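Side-chain contacts in uncharacterized protein MG027 (PDB 1Q8C), which is of unknown function but resembles the NusB family of RNA-binding transcription factors in its all-helical fold: residues E126-M131 and G137-Q142; E76-K81 and H144-K149. All blocks are in the same frame, centred on the assembly; numbering follows the deposited sequence.

How the contacts relate
Both contacts tie the C-terminal tail of this single all-helical chain back onto its helices. The tail leaves helix 120-133 and first doubles back along the end of that helix, where 137-142 meets 126-131 (contact 1). It then runs on into 144-149, which lies against the last turn of helix 55-81 (contact 2). Contact 1 therefore sits inside the much longer loop that contact 2 closes, and their centres are about 15 Å apart. Each also adjoins helix 100-116, through Met131 in contact 1 and Leu147 in contact 2. Together they place an irregular C-terminal segment across three helices of a domain that resembles NusB.

Contact 1: residues E126-M131 and G137-Q142; sequences EALLIM and GAEKKQ
The carbonyl oxygen of Ala138 has two neighbours of different kind. Lys141 N donates a hydrogen bond to Ala138 O at 3.0 Å, closing a type I turn from Ala138 to Lys141, while the methyl group of Met131 packs against the same oxygen, CE to Ala138 O being 3.6 Å. Met131 reaches the turn through a folded side chain: with chi2 at -75° and chi3 at -85°, the thioether doubles round and delivers CE to the backbone. CE also lies 4.1 Å from Ala138 CB. Met131 also touches Thr102 and Val105 of helix 100-116, so this buried residue links the turn to a second helix.

One turn of helix earlier, Leu128 and Glu139 lean across each other. Leu128 CD2 rests on the aliphatic part of the glutamate, 3.9 Å from Glu139 CG, and approaches the backbone Glu139 O at 3.7 Å. Beyond CG the glutamate runs extended (chi2 164°), which carries its carboxylate past the leucine toward the helix backbone. There Glu139 OE1 stands 3.7 Å from Leu128 O, an approach of two acceptors and not a bond. Asp132 brings a second carboxylate close to Glu139 OE1, a neighbourhood that would tend to make proton uptake by one of the two acids easier.

Glu139 N is buried here without a polar partner, Met131 CE being 4.0 Å from it. The tail is thus held to helix 120-133 by methyl groups packed against backbone and the aliphatic parts of side chains, with no hydrogen bond between the two segments, and the cost of a buried amide and of closely placed acidic groups is probably offset in part by that apolar packing and by the hydrogen bond within the turn.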
loop_
_atom_site.group_PDB
_atom_site.type_symbol
_atom_site.label_atom_id
_atom_site.label_comp_id
_atom_site.label_asym_id
_atom_site.label_seq_id
_atom_site.Cartn_x
_atom_site.Cartn_y
_atom_site.Cartn_z
ATOM N N GLU A 126 6.514 8.784 -3.261
ATOM C CA GLU A 126 5.762 7.982 -4.205
ATOM C C GLU A 126 4.300 7.835 -3.791
ATOM O O GLU A 126 3.416 7.870 -4.616
ATOM C CB GLU A 126 6.373 6.592 -4.346
ATOM C CG GLU A 126 6.587 6.204 -5.784
ATOM C CD GLU A 126 7.828 6.820 -6.318
ATOM O OE1 GLU A 126 8.831 6.749 -5.588
ATOM O OE2 GLU A 126 7.807 7.391 -7.426
ATOM N N ALA A 127 4.045 7.661 -2.509
ATOM C CA ALA A 127 2.684 7.450 -2.032
ATOM C C ALA A 127 1.843 8.697 -2.266
ATOM O O ALA A 127 0.662 8.612 -2.612
ATOM C CB ALA A 127 2.698 7.117 -0.542
ATOM N N LEU A 128 2.464 9.850 -2.040
ATOM C CA LEU A 128 1.790 11.137 -2.158
ATOM C C LEU A 128 1.552 11.432 -3.623
ATOM O O LEU A 128 0.562 12.065 -3.987
ATOM C CB LEU A 128 2.637 12.239 -1.510
ATOM C CG LEU A 128 2.841 12.117 0.004
ATOM C CD1 LEU A 128 3.497 13.368 0.588
ATOM C CD2 LEU A 128 1.514 11.843 0.713
ATOM N N LEU A 129 2.463 10.940 -4.452
ATOM C CA LEU A 129 2.342 11.041 -5.895
ATOM C C LEU A 129 1.160 10.218 -6.413
ATOM O O LEU A 129 0.480 10.628 -7.349
ATOM C CB LEU A 129 3.644 10.568 -6.551
ATOM C CG LEU A 129 4.053 11.263 -7.843
ATOM C CD1 LEU A 129 4.012 12.797 -7.709
ATOM C CD2 LEU A 129 5.448 10.785 -8.246
ATOM N N ILE A 130 0.913 9.062 -5.789
ATOM C CA ILE A 130 -0.227 8.213 -6.136
ATOM C C ILE A 130 -1.553 8.820 -5.634
ATOM O O ILE A 130 -2.591 8.737 -6.292
ATOM C CB ILE A 130 -0.013 6.802 -5.575
ATOM C CG1 ILE A 130 1.262 6.194 -6.202
ATOM C CG2 ILE A 130 -1.252 5.948 -5.806
ATOM C CD1 ILE A 130 1.445 4.681 -5.958
ATOM N N MET A 131 -1.508 9.456 -4.477
ATOM C CA MET A 131 -2.682 10.146 -3.954
ATOM C C MET A 131 -3.103 11.278 -4.906
ATOM O O MET A 131 -4.288 11.474 -5.151
ATOM C CB MET A 131 -2.387 10.677 -2.549
ATOM C CG MET A 131 -2.184 9.543 -1.532
ATOM S SD MET A 131 -3.694 8.714 -1.002
ATOM C CE MET A 131 -4.206 9.860 0.354
ATOM N N GLY A 137 -6.161 14.125 -2.505
ATOM C CA GLY A 137 -5.873 15.380 -1.819
ATOM C C GLY A 137 -6.132 15.214 -0.328
ATOM O O GLY A 137 -6.589 16.134 0.348
ATOM N N ALA A 138 -5.893 13.988 0.155
ATOM C CA ALA A 138 -5.929 13.668 1.582
ATOM C C ALA A 138 -4.511 13.217 1.953
ATOM O O ALA A 138 -4.306 12.440 2.889
ATOM C CB ALA A 138 -6.959 12.567 1.867
ATOM N N GLU A 139 -3.549 13.710 1.164
ATOM C CA GLU A 139 -2.107 13.579 1.391
ATOM C C GLU A 139 -1.711 13.726 2.870
ATOM O O GLU A 139 -0.762 13.092 3.321
ATOM C CB GLU A 139 -1.356 14.657 0.567
ATOM C CG GLU A 139 -1.059 14.327 -0.914
ATOM C CD GLU A 139 -0.668 15.565 -1.736
ATOM O OE1 GLU A 139 0.144 15.456 -2.692
ATOM O OE2 GLU A 139 -1.177 16.664 -1.432
ATOM N N LYS A 140 -2.428 14.578 3.609
ATOM C CA LYS A 140 -2.125 14.822 5.021
ATOM C C LYS A 140 -2.026 13.555 5.859
ATOM O O LYS A 140 -1.448 13.560 6.940
ATOM C CB LYS A 140 -3.152 15.769 5.647
ATOM C CG LYS A 140 -2.908 17.221 5.307
ATOM C CD LYS A 140 -1.542 17.711 5.798
ATOM C CE LYS A 140 -1.622 19.131 6.359
ATOM N NZ LYS A 140 -0.283 19.772 6.410
ATOM N N LYS A 141 -2.580 12.461 5.358
ATOM C CA LYS A 141 -2.351 11.167 5.972
ATOM C C LYS A 141 -1.235 10.525 5.139
ATOM O O LYS A 141 -1.459 9.647 4.291
ATOM C CB LYS A 141 -3.635 10.341 6.028
ATOM C CG LYS A 141 -4.711 10.915 6.991
ATOM C CD LYS A 141 -5.264 12.269 6.523
ATOM C CE LYS A 141 -6.789 12.348 6.562
ATOM N NZ LYS A 141 -7.391 11.666 7.747
ATOM N N GLN A 142 -0.037 11.082 5.383
ATOM C CA GLN A 142 1.253 10.563 4.947
ATOM C C GLN A 142 1.248 9.055 5.044
ATOM O O GLN A 142 0.318 8.483 5.603
ATOM C CB GLN A 142 2.375 11.176 5.830
ATOM C CG GLN A 142 2.632 10.540 7.226
ATOM C CD GLN A 142 1.397 10.405 8.176
ATOM O OE1 GLN A 142 1.563 10.128 9.378
ATOM N NE2 GLN A 142 0.197 10.591 7.652
#

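Contact 2: residues E76-K81 and H144-K149; sequences EEQQLK and HALLDK
Gln78 swings its CG anti to the backbone N (chi1 -154°) and then bends at chi2 (39°), a course that lays its methylenes beside Leu147 and turns its amide to Leu146. The two leucines take the glutamine in succession. Gln78 CG lies 4.0 Å from Leu147 CG, the two side chains running antiparallel where they pass. It is equally near Leu146 CB. Farther out, the amide nitrogen rests on the isobutyl group of Leu146, with Gln78 NE2 3.4 Å from CD1 and 3.6 Å from CB of that leucine; here the glutamine lies roughly perpendicular to the leucine. The touch is van der Waals in kind, a polar end group laid over hydrocarbon at the protein surface.

Leu147 also touches Lys74 and Ile75 on the same helix and Leu110 on helix 100-116, so it bridges the two helices, whereas Leu146 touches Asn82, just past the end of helix 55-81. The tail around them has helical backbone angles at 145-147 but lacks regular helical bonding. What results is plain surface packing of a non-regular C-terminal tail on the end of helix 55-81, within an all-helical domain resembling the NusB fold.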
loop_
_atom_site.group_PDB
_atom_site.type_symbol
_atom_site.label_atom_id
_atom_site.label_comp_id
_atom_site.label_asym_id
_atom_site.label_seq_id
_atom_site.Cartn_x
_atom_site.Cartn_y
_atom_site.Cartn_z
ATOM N N GLU A 76 -4.836 0.635 11.840
ATOM C CA GLU A 76 -5.878 0.852 12.848
ATOM C C GLU A 76 -5.369 1.659 14.047
ATOM O O GLU A 76 -5.966 2.675 14.430
ATOM C CB GLU A 76 -6.423 -0.505 13.342
ATOM C CG GLU A 76 -7.901 -0.530 13.753
ATOM C CD GLU A 76 -8.306 -1.824 14.485
ATOM O OE1 GLU A 76 -9.266 -1.778 15.335
ATOM O OE2 GLU A 76 -7.675 -2.891 14.211
ATOM N N GLU A 77 -4.252 1.219 14.622
ATOM C CA GLU A 77 -3.756 1.773 15.887
ATOM C C GLU A 77 -2.862 3.015 15.764
ATOM O O GLU A 77 -2.657 3.728 16.751
ATOM C CB GLU A 77 -2.997 0.695 16.665
ATOM C CG GLU A 77 -3.754 -0.625 16.827
ATOM C CD GLU A 77 -2.856 -1.747 17.318
ATOM O OE1 GLU A 77 -1.753 -1.925 16.734
ATOM O OE2 GLU A 77 -3.248 -2.439 18.294
ATOM N N GLN A 78 -2.306 3.260 14.581
ATOM C CA GLN A 78 -1.472 4.433 14.390
ATOM C C GLN A 78 -2.350 5.666 14.262
ATOM O O GLN A 78 -2.090 6.695 14.904
ATOM C CB GLN A 78 -0.567 4.291 13.169
ATOM C CG GLN A 78 0.705 5.107 13.260
ATOM C CD GLN A 78 1.288 5.105 14.656
ATOM O OE1 GLN A 78 1.476 4.044 15.259
ATOM N NE2 GLN A 78 1.553 6.291 15.185
ATOM N N GLN A 79 -3.397 5.547 13.446
ATOM C CA GLN A 79 -4.408 6.593 13.330
ATOM C C GLN A 79 -4.868 7.019 14.715
ATOM O O GLN A 79 -4.786 8.197 15.045
ATOM C CB GLN A 79 -5.615 6.104 12.539
ATOM C CG GLN A 79 -5.366 5.916 11.073
ATOM C CD GLN A 79 -6.661 5.721 10.319
ATOM O OE1 GLN A 79 -7.397 6.693 10.077
ATOM N NE2 GLN A 79 -6.964 4.468 9.973
ATOM N N LEU A 80 -5.342 6.061 15.518
ATOM C CA LEU A 80 -5.806 6.353 16.887
ATOM C C LEU A 80 -4.725 7.050 17.705
ATOM O O LEU A 80 -4.982 8.062 18.365
ATOM C CB LEU A 80 -6.275 5.077 17.615
ATOM C CG LEU A 80 -5.295 4.312 18.523
ATOM C CD1 LEU A 80 -5.093 4.992 19.881
ATOM C CD2 LEU A 80 -5.775 2.897 18.749
ATOM N N LYS A 81 -3.513 6.496 17.641
ATOM C CA LYS A 81 -2.371 6.996 18.394
ATOM C C LYS A 81 -2.016 8.429 17.981
ATOM O O LYS A 81 -1.291 9.140 18.701
ATOM C CB LYS A 81 -1.187 6.049 18.212
ATOM C CG LYS A 81 0.013 6.361 19.068
ATOM C CD LYS A 81 0.865 5.116 19.295
ATOM C CE LYS A 81 1.734 5.271 20.533
ATOM N NZ LYS A 81 2.457 4.008 20.850
ATOM N N HIS A 144 2.380 7.465 7.059
ATOM C CA HIS A 144 2.893 7.475 8.376
ATOM C C HIS A 144 4.434 7.381 8.345
ATOM O O HIS A 144 5.037 6.357 7.962
ATOM C CB HIS A 144 2.125 6.416 9.151
ATOM C CG HIS A 144 0.639 6.558 8.979
ATOM N ND1 HIS A 144 -0.076 7.601 9.533
ATOM C CD2 HIS A 144 -0.253 5.845 8.246
ATOM C CE1 HIS A 144 -1.349 7.493 9.188
ATOM N NE2 HIS A 144 -1.484 6.434 8.409
ATOM N N ALA A 145 5.044 8.526 8.679
ATOM C CA ALA A 145 6.460 8.617 9.001
ATOM C C ALA A 145 6.640 7.729 10.217
ATOM O O ALA A 145 7.753 7.333 10.545
ATOM C CB ALA A 145 6.863 10.089 9.324
ATOM N N LEU A 146 5.514 7.422 10.872
ATOM C CA LEU A 146 5.478 6.486 11.999
ATOM C C LEU A 146 5.436 4.990 11.611
ATOM O O LEU A 146 6.029 4.178 12.318
ATOM C CB LEU A 146 4.306 6.826 12.933
ATOM C CG LEU A 146 4.543 8.083 13.788
ATOM C CD1 LEU A 146 3.278 8.929 13.873
ATOM C CD2 LEU A 146 5.066 7.742 15.205
ATOM N N LEU A 147 4.766 4.621 10.512
ATOM C CA LEU A 147 4.631 3.200 10.154
ATOM C C LEU A 147 5.801 2.579 9.391
ATOM O O LEU A 147 5.996 1.372 9.484
ATOM C CB LEU A 147 3.313 2.916 9.390
ATOM C CG LEU A 147 2.050 2.835 10.274
ATOM C CD1 LEU A 147 0.778 2.680 9.467
ATOM C CD2 LEU A 147 2.132 1.701 11.281
ATOM N N ASP A 148 6.561 3.376 8.639
ATOM C CA ASP A 148 7.701 2.862 7.870
ATOM C C ASP A 148 8.967 3.076 8.680
ATOM O O ASP A 148 9.023 3.980 9.518
ATOM C CB ASP A 148 7.862 3.610 6.529
ATOM C CG ASP A 148 6.803 3.248 5.489
ATOM O OD1 ASP A 148 6.361 4.180 4.764
ATOM O OD2 ASP A 148 6.402 2.074 5.276
ATOM N N LYS A 149 9.986 2.265 8.398
ATOM C CA LYS A 149 11.335 2.410 8.968
ATOM C C LYS A 149 12.234 3.228 8.011
ATOM O O LYS A 149 12.260 2.965 6.795
ATOM C CB LYS A 149 11.975 1.029 9.215
ATOM C CG LYS A 149 12.169 0.210 7.919
ATOM C CD LYS A 149 12.785 -1.204 8.072
ATOM C CE LYS A 149 12.547 -2.056 6.773
ATOM N NZ LYS A 149 13.368 -1.648 5.606
#